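Local coordinates for protein adenylyltransferase (Bartonella henselae str. Houston-1, PDB 5NH2) that transfers AMP from ATP onto tyrosine and threonine residues of host target proteins through its Fic (Fido) domain, as part of bacterial virulence, at residues R216-F221 / Y266-N270; H204-D208 / M238-E242. One frame throughout, in Å; residues are numbered along the deposited sequence.

How the contacts relate
Two contacts, with centres about 10 Å apart, illustrate how a mostly helical Fic enzyme is joined to a small beta domain of OB type. Along the chain their segments alternate: helix 200-208 (contact 2), helix 212-227 (contact 1), strand 237-239 with the loop that follows (contact 2), then strand 265-270 (contact 1). The two strands are parallel neighbours in one mixed sheet, linked by backbone pairs such as Ile268 N to Met238 O at 2.7 Å, while Leu218 of the contact 1 helix packs on Val239 of contact 2. Helix 212-227 thus lies on the sheet in contact 1, and in contact 2 the preceding helix grips the edge strand; both lie away from the ATP-binding residues.

Contact 1 of 2, residues R216-F221 / Y266-N270; sequences RLLKEF and YIIGN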
ATOM      1  N   ARG A 216      -4.661  -2.911 -16.293  1.00 45.29           N
ATOM      2  CA  ARG A 216      -4.370  -2.047 -17.442  1.00 47.15           C
ATOM      3  C   ARG A 216      -5.242  -0.797 -17.410  1.00 44.45           C
ATOM      4  O   ARG A 216      -4.766   0.308 -17.702  1.00 36.31           O
ATOM      5  CB  ARG A 216      -4.629  -2.770 -18.774  1.00 49.38           C
ATOM      6  CG  ARG A 216      -3.845  -3.991 -19.141  1.00 50.08           C
ATOM      7  CD  ARG A 216      -3.976  -4.290 -20.690  1.00 56.77           C
ATOM      8  NE  ARG A 216      -5.187  -5.028 -21.105  1.00 61.18           N
ATOM      9  CZ  ARG A 216      -6.355  -4.475 -21.474  1.00 69.19           C
ATOM     10  NH1 ARG A 216      -6.508  -3.157 -21.488  1.00 74.15           N
ATOM     11  NH2 ARG A 216      -7.386  -5.237 -21.835  1.00 68.70           N
ATOM     12  N   LEU A 217      -6.541  -0.980 -17.092  1.00 43.00           N
ATOM     13  CA  LEU A 217      -7.523   0.095 -17.113  1.00 41.15           C
ATOM     14  C   LEU A 217      -7.220   1.134 -16.049  1.00 45.13           C
ATOM     15  O   LEU A 217      -7.246   2.346 -16.327  1.00 44.61           O
ATOM     16  CB  LEU A 217      -8.921  -0.485 -16.893  1.00 40.57           C
ATOM     17  CG  LEU A 217      -9.394  -1.483 -17.945  1.00 38.52           C
ATOM     18  CD1 LEU A 217     -10.773  -2.001 -17.599  1.00 39.83           C
ATOM     19  CD2 LEU A 217      -9.349  -0.898 -19.361  1.00 42.64           C
ATOM     20  N   LEU A 218      -6.907   0.673 -14.826  1.00 38.71           N
ATOM     21  CA  LEU A 218      -6.644   1.615 -13.744  1.00 36.73           C
ATOM     22  C   LEU A 218      -5.291   2.286 -13.920  1.00 38.81           C
ATOM     23  O   LEU A 218      -5.128   3.458 -13.564  1.00 37.35           O
ATOM     24  CB  LEU A 218      -6.698   0.911 -12.398  1.00 35.32           C
ATOM     25  CG  LEU A 218      -8.078   0.650 -11.876  1.00 37.72           C
ATOM     26  CD1 LEU A 218      -7.961  -0.339 -10.726  1.00 38.28           C
ATOM     27  CD2 LEU A 218      -8.688   1.957 -11.386  1.00 40.36           C
ATOM     28  N   LYS A 219      -4.304   1.544 -14.425  1.00 41.51           N
ATOM     29  CA  LYS A 219      -3.029   2.152 -14.835  1.00 45.91           C
ATOM     30  C   LYS A 219      -3.218   3.327 -15.812  1.00 46.58           C
ATOM     31  O   LYS A 219      -2.658   4.424 -15.616  1.00 35.65           O
ATOM     32  CB  LYS A 219      -2.134   1.094 -15.470  1.00 47.63           C
ATOM     33  CG  LYS A 219      -1.373   0.265 -14.473  1.00 47.73           C
ATOM     34  CD  LYS A 219      -0.284  -0.525 -15.190  1.00 45.72           C
ATOM     35  CE  LYS A 219       0.531  -1.364 -14.215  1.00 44.58           C
ATOM     36  NZ  LYS A 219       1.776  -1.910 -14.831  1.00 42.95           N
ATOM     37  N   GLU A 220      -3.995   3.110 -16.880  1.00 44.41           N
ATOM     38  CA  GLU A 220      -4.257   4.218 -17.793  1.00 38.24           C
ATOM     39  C   GLU A 220      -4.942   5.360 -17.076  1.00 45.29           C
ATOM     40  O   GLU A 220      -4.537   6.519 -17.233  1.00 48.25           O
ATOM     41  CB  GLU A 220      -5.107   3.758 -18.959  1.00 42.10           C
ATOM     42  CG  GLU A 220      -5.494   4.818 -19.909  1.00 46.06           C
ATOM     43  CD  GLU A 220      -6.451   4.284 -20.948  1.00 55.66           C
ATOM     44  OE1 GLU A 220      -5.974   3.803 -21.996  1.00 64.34           O
ATOM     45  OE2 GLU A 220      -7.678   4.303 -20.699  1.00 56.04           O
ATOM     46  N   PHE A 221      -5.962   5.056 -16.248  1.00 44.47           N
ATOM     47  CA  PHE A 221      -6.722   6.145 -15.637  1.00 36.50           C
ATOM     48  C   PHE A 221      -5.846   6.970 -14.702  1.00 37.71           C
ATOM     49  O   PHE A 221      -5.947   8.203 -14.669  1.00 40.33           O
ATOM     50  CB  PHE A 221      -7.934   5.621 -14.869  1.00 33.04           C
ATOM     51  CG  PHE A 221      -8.588   6.681 -14.020  1.00 35.64           C
ATOM     52  CD1 PHE A 221      -9.434   7.621 -14.581  1.00 36.55           C
ATOM     53  CD2 PHE A 221      -8.316   6.772 -12.684  1.00 36.98           C
ATOM     54  CE1 PHE A 221     -10.033   8.603 -13.801  1.00 41.87           C
ATOM     55  CE2 PHE A 221      -8.895   7.768 -11.893  1.00 36.46           C
ATOM     56  CZ  PHE A 221      -9.759   8.678 -12.452  1.00 37.60           C
ATOM     57  N   TYR A 266     -15.113   7.606  -9.064  1.00 37.01           N
ATOM     58  CA  TYR A 266     -14.696   7.246 -10.428  1.00 39.04           C
ATOM     59  C   TYR A 266     -14.833   5.733 -10.675  1.00 40.16           C
ATOM     60  O   TYR A 266     -14.195   4.920  -9.983  1.00 38.05           O
ATOM     61  CB  TYR A 266     -13.258   7.689 -10.703  1.00 39.74           C
ATOM     62  CG  TYR A 266     -13.065   9.170 -10.716  1.00 45.10           C
ATOM     63  CD1 TYR A 266     -13.480   9.926 -11.795  1.00 58.51           C
ATOM     64  CD2 TYR A 266     -12.444   9.814  -9.663  1.00 47.79           C
ATOM     65  CE1 TYR A 266     -13.298  11.300 -11.817  1.00 66.17           C
ATOM     66  CE2 TYR A 266     -12.246  11.176  -9.677  1.00 57.34           C
ATOM     67  CZ  TYR A 266     -12.683  11.910 -10.752  1.00 65.39           C
ATOM     68  OH  TYR A 266     -12.501  13.263 -10.766  1.00 76.89           O
ATOM     69  N   ILE A 267     -15.625   5.373 -11.695  1.00 39.87           N
ATOM     70  CA  ILE A 267     -15.901   4.000 -12.121  1.00 37.45           C
ATOM     71  C   ILE A 267     -15.228   3.794 -13.476  1.00 43.42           C
ATOM     72  O   ILE A 267     -15.605   4.447 -14.458  1.00 44.17           O
ATOM     73  CB  ILE A 267     -17.418   3.734 -12.232  1.00 34.93           C
ATOM     74  CG1 ILE A 267     -18.163   4.302 -11.023  1.00 34.04           C
ATOM     75  CG2 ILE A 267     -17.700   2.257 -12.331  1.00 35.23           C
ATOM     76  CD1 ILE A 267     -17.632   3.771  -9.671  1.00 31.42           C
ATOM     77  N   ILE A 268     -14.243   2.877 -13.553  1.00 47.60           N
ATOM     78  CA  ILE A 268     -13.525   2.601 -14.803  1.00 48.50           C
ATOM     79  C   ILE A 268     -14.122   1.364 -15.460  1.00 47.55           C
ATOM     80  O   ILE A 268     -14.470   0.391 -14.781  1.00 39.44           O
ATOM     81  CB  ILE A 268     -12.004   2.418 -14.586  1.00 48.01           C
ATOM     82  CG1 ILE A 268     -11.424   3.503 -13.670  1.00 46.14           C
ATOM     83  CG2 ILE A 268     -11.244   2.430 -15.941  1.00 39.67           C
ATOM     84  CD1 ILE A 268     -11.811   4.867 -14.055  1.00 42.66           C
ATOM     85  N   GLY A 269     -14.235   1.393 -16.797  1.00 50.33           N
ATOM     86  CA  GLY A 269     -14.700   0.244 -17.549  1.00 41.03           C
ATOM     87  C   GLY A 269     -13.986   0.143 -18.869  1.00 42.72           C
ATOM     88  O   GLY A 269     -13.274   1.063 -19.300  1.00 41.96           O
ATOM     89  N   ASN A 270     -14.166  -1.003 -19.522  1.00 43.40           N
ATOM     90  CA  ASN A 270     -13.492  -1.296 -20.774  1.00 49.28           C
ATOM     91  C   ASN A 270     -14.225  -0.610 -21.921  1.00 54.66           C
ATOM     92  O   ASN A 270     -15.456  -0.653 -21.968  1.00 61.74           O
ATOM     93  CB  ASN A 270     -13.471  -2.805 -20.979  1.00 54.09           C
ATOM     94  CG  ASN A 270     -12.486  -3.236 -22.023  1.00 61.34           C
ATOM     95  OD1 ASN A 270     -12.559  -2.823 -23.183  1.00 61.53           O
ATOM     96  ND2 ASN A 270     -11.536  -4.076 -21.612  1.00 66.31           N
TER
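Ile268 meets Leu217, Leu218 and Phe221 where helix 212-227 lies across the OB-type sheet of the delivery domain, a helix-on-sheet contact in which the axes of segments 216-221 and 266-270 approach to 8.5 Å. Each carbon of the isoleucine beyond CB has its own partner. CG2 rests on Leu217 CB at 3.8 Å and CG1 meets the Leu218 methyl CD2 at 3.9 Å. The terminal CD1 sits over one face of the Phe221 ring, 4.0 Å from its centroid, a CH-pi contact displaced toward the CB side of the ring. With CG anti to the backbone N (chi1 169°), Phe221 sends its ring past this methyl toward Tyr266. The two rings meet obliquely, their planes at 46° and their centroids 5.3 Å apart. Phe221 CZ rides above the tyrosine face, 3.8 Å from Tyr266 CG. At the other end of the strand, Leu217 CD1 lies against the backbone between Gly269 and Asn270.

Further out, Val237 of the adjoining strand touches Leu218 and Phe221, continuing the apolar layer. The polar margin is held from elsewhere: Arg216 forms salt bridges with Glu213 and Glu256. Beside Leu217, Asn270 OD1 is bonded to Asp272 N.

Contact 2 of 2, residues H204-D208 / M238-E242; sequences HLFED and MVAKE
The His204 imidazole is swung out beside its carbonyl carbon, opposite its own backbone N, and Asp208 CG stands anti to the carbonyl carbon (chi1 -78°), which brings an imidazole and a carboxylate, one helical turn apart, to the same strand residue, Val239. Together they clamp its backbone N and O. His204 NE2 donates to Val239 O at 2.8 Å; the acceptor lies close to the ring plane and the donor in the carbonyl plane, although the N-H...O angle is bent to 145°. In return Val239 N donates to Asp208 OD2, also at 2.8 Å and nearly straight at 173°, reaching the oxygen from above the carboxylate plane. The clamp illustrates how side chains of a helix can hold the backbone at the end of a strand. A water lies 2.9 Å from Asp208 OD1 and 3.0 Å from Ala240 O and can bridge them, though other acceptors nearby compete for its protons.

Lys241 lays CG over one ring face, 3.6 Å from the His204 centroid, in a CH-pi contact displaced toward CE1, and its CD follows near ND1. Met238 approaches obliquely, with SD 3.9 Å from His204 CE1. The carboxylate also lies alongside the valine, whose CB is 3.4 Å from Asp208 OD1. OD2 has a second, charged partner in Arg185 of helix 183-196, which probably favours an ionised aspartate.

Lys214 and Leu218 of helix 212-227 touch both Asp208 and Val239. Within the sheet, Met238 and Ala240 pair through their backbones with the neighbouring strand 265-270, so the clamped residue is packed among helix 200-208, helix 212-227 and that strand.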
ATOM      1  N   HIS A 204     -13.520  -6.817  -3.916  1.00 32.05           N
ATOM      2  CA  HIS A 204     -13.516  -6.014  -5.146  1.00 33.59           C
ATOM      3  C   HIS A 204     -12.186  -5.266  -5.315  1.00 39.02           C
ATOM      4  O   HIS A 204     -11.593  -5.256  -6.418  1.00 35.18           O
ATOM      5  CB  HIS A 204     -14.715  -5.055  -5.111  1.00 34.90           C
ATOM      6  CG  HIS A 204     -14.844  -4.173  -6.318  1.00 46.20           C
ATOM      7  ND1 HIS A 204     -15.622  -3.029  -6.324  1.00 44.46           N
ATOM      8  CD2 HIS A 204     -14.309  -4.267  -7.563  1.00 47.68           C
ATOM      9  CE1 HIS A 204     -15.550  -2.449  -7.514  1.00 38.97           C
ATOM     10  NE2 HIS A 204     -14.755  -3.178  -8.281  1.00 42.21           N
ATOM     11  N   LEU A 205     -11.670  -4.713  -4.203  1.00 33.22           N
ATOM     12  CA  LEU A 205     -10.323  -4.157  -4.167  1.00 32.08           C
ATOM     13  C   LEU A 205      -9.284  -5.152  -4.704  1.00 31.19           C
ATOM     14  O   LEU A 205      -8.553  -4.827  -5.652  1.00 34.71           O
ATOM     15  CB  LEU A 205      -9.981  -3.722  -2.734  1.00 35.26           C
ATOM     16  CG  LEU A 205      -8.731  -2.838  -2.533  1.00 33.29           C
ATOM     17  CD1 LEU A 205      -8.876  -1.986  -1.288  1.00 32.83           C
ATOM     18  CD2 LEU A 205      -7.491  -3.635  -2.408  1.00 22.43           C
ATOM     19  N   PHE A 206      -9.182  -6.359  -4.091  1.00 31.07           N
ATOM     20  CA  PHE A 206      -8.184  -7.362  -4.528  1.00 32.95           C
ATOM     21  C   PHE A 206      -8.399  -7.782  -5.991  1.00 39.08           C
ATOM     22  O   PHE A 206      -7.422  -8.094  -6.698  1.00 34.26           O
ATOM     23  CB  PHE A 206      -8.207  -8.623  -3.624  1.00 28.47           C
ATOM     24  CG  PHE A 206      -7.300  -8.544  -2.370  1.00 34.89           C
ATOM     25  CD1 PHE A 206      -7.475  -7.531  -1.392  1.00 33.78           C
ATOM     26  CD2 PHE A 206      -6.330  -9.523  -2.136  1.00 29.16           C
ATOM     27  CE1 PHE A 206      -6.669  -7.486  -0.247  1.00 28.59           C
ATOM     28  CE2 PHE A 206      -5.485  -9.488  -0.991  1.00 26.42           C
ATOM     29  CZ  PHE A 206      -5.646  -8.476  -0.059  1.00 24.25           C
ATOM     30  N   GLU A 207      -9.666  -7.778  -6.472  1.00 38.61           N
ATOM     31  CA  GLU A 207      -9.915  -8.136  -7.874  1.00 39.11           C
ATOM     32  C   GLU A 207      -9.354  -7.076  -8.849  1.00 37.83           C
ATOM     33  O   GLU A 207      -8.670  -7.418  -9.825  1.00 36.14           O
ATOM     34  CB  GLU A 207     -11.413  -8.365  -8.104  1.00 33.96           C
ATOM     35  CG  GLU A 207     -11.846  -8.283  -9.577  1.00 34.33           C
ATOM     36  CD  GLU A 207     -11.531  -9.540 -10.402  1.00 43.26           C
ATOM     37  OE1 GLU A 207     -11.081 -10.589  -9.839  1.00 41.01           O
ATOM     38  OE2 GLU A 207     -11.723  -9.459 -11.647  1.00 48.15           O
ATOM     39  N   ASP A 208      -9.620  -5.792  -8.586  1.00 35.37           N
ATOM     40  CA  ASP A 208      -9.173  -4.722  -9.478  1.00 42.07           C
ATOM     41  C   ASP A 208      -7.650  -4.677  -9.635  1.00 43.77           C
ATOM     42  O   ASP A 208      -7.148  -4.283 -10.702  1.00 36.03           O
ATOM     43  CB  ASP A 208      -9.682  -3.371  -8.950  1.00 38.14           C
ATOM     44  CG  ASP A 208     -11.146  -3.149  -9.261  1.00 36.98           C
ATOM     45  OD1 ASP A 208     -11.770  -4.065  -9.858  1.00 36.87           O
ATOM     46  OD2 ASP A 208     -11.680  -2.075  -8.915  1.00 33.98           O
ATOM     47  N   MET A 238     -12.508   2.868  -8.843  1.00 35.31           N
ATOM     48  CA  MET A 238     -12.601   1.425  -8.942  1.00 37.79           C
ATOM     49  C   MET A 238     -13.085   1.058 -10.326  1.00 44.75           C
ATOM     50  O   MET A 238     -13.590   1.898 -11.091  1.00 36.38           O
ATOM     51  CB  MET A 238     -13.527   0.819  -7.888  1.00 35.89           C
ATOM     52  CG  MET A 238     -14.868   1.422  -7.925  1.00 45.68           C
ATOM     53  SD  MET A 238     -15.689   1.272  -6.340  1.00 54.46           S
ATOM     54  CE  MET A 238     -17.196   2.116  -6.744  1.00 46.94           C
ATOM     55  N   VAL A 239     -12.903  -0.211 -10.633  1.00 43.73           N
ATOM     56  CA  VAL A 239     -13.314  -0.741 -11.911  1.00 41.48           C
ATOM     57  C   VAL A 239     -14.706  -1.305 -11.745  1.00 46.10           C
ATOM     58  O   VAL A 239     -14.985  -2.001 -10.761  1.00 45.69           O
ATOM     59  CB  VAL A 239     -12.323  -1.796 -12.392  1.00 47.60           C
ATOM     60  CG1 VAL A 239     -12.916  -2.635 -13.543  1.00 49.56           C
ATOM     61  CG2 VAL A 239     -11.047  -1.069 -12.823  1.00 47.63           C
ATOM     62  N   ALA A 240     -15.588  -0.975 -12.688  1.00 46.13           N
ATOM     63  CA  ALA A 240     -16.956  -1.462 -12.648  1.00 46.83           C
ATOM     64  C   ALA A 240     -16.996  -2.969 -12.434  1.00 46.35           C
ATOM     65  O   ALA A 240     -16.223  -3.718 -13.041  1.00 46.15           O
ATOM     66  CB  ALA A 240     -17.660  -1.100 -13.953  1.00 56.03           C
ATOM     67  N   LYS A 241     -17.905  -3.404 -11.550  1.00 51.62           N
ATOM     68  CA  LYS A 241     -18.120  -4.825 -11.275  1.00 56.21           C
ATOM     69  C   LYS A 241     -19.001  -5.472 -12.343  1.00 54.76           C
ATOM     70  O   LYS A 241     -19.975  -4.878 -12.819  1.00 58.98           O
ATOM     71  CB  LYS A 241     -18.782  -5.029  -9.910  1.00 59.07           C
ATOM     72  CG  LYS A 241     -18.075  -4.430  -8.732  1.00 67.52           C
ATOM     73  CD  LYS A 241     -18.681  -4.954  -7.407  1.00 80.86           C
ATOM     74  CE  LYS A 241     -18.603  -6.494  -7.294  1.00 86.86           C
ATOM     75  NZ  LYS A 241     -18.630  -6.980  -5.881  1.00 89.06           N
ATOM     76  N   GLU A 242     -18.674  -6.713 -12.688  1.00 46.48           N
ATOM     77  CA  GLU A 242     -19.427  -7.408 -13.709  1.00 52.50           C
ATOM     78  C   GLU A 242     -20.876  -7.566 -13.255  1.00 57.99           C
ATOM     79  O   GLU A 242     -21.150  -8.097 -12.172  1.00 53.96           O
ATOM     80  CB  GLU A 242     -18.794  -8.775 -13.999  1.00 62.33           C
ATOM     81  CG  GLU A 242     -17.510  -8.774 -14.848  1.00 65.83           C
ATOM     82  CD  GLU A 242     -16.250  -8.503 -14.026  1.00 67.43           C
ATOM     83  OE1 GLU A 242     -16.279  -8.711 -12.790  1.00 62.57           O
ATOM     84  OE2 GLU A 242     -15.239  -8.074 -14.622  1.00 68.36           O
TER
HETATM   85  O   HOH W   1     -14.300  -4.915 -11.108  1.00 28.07           O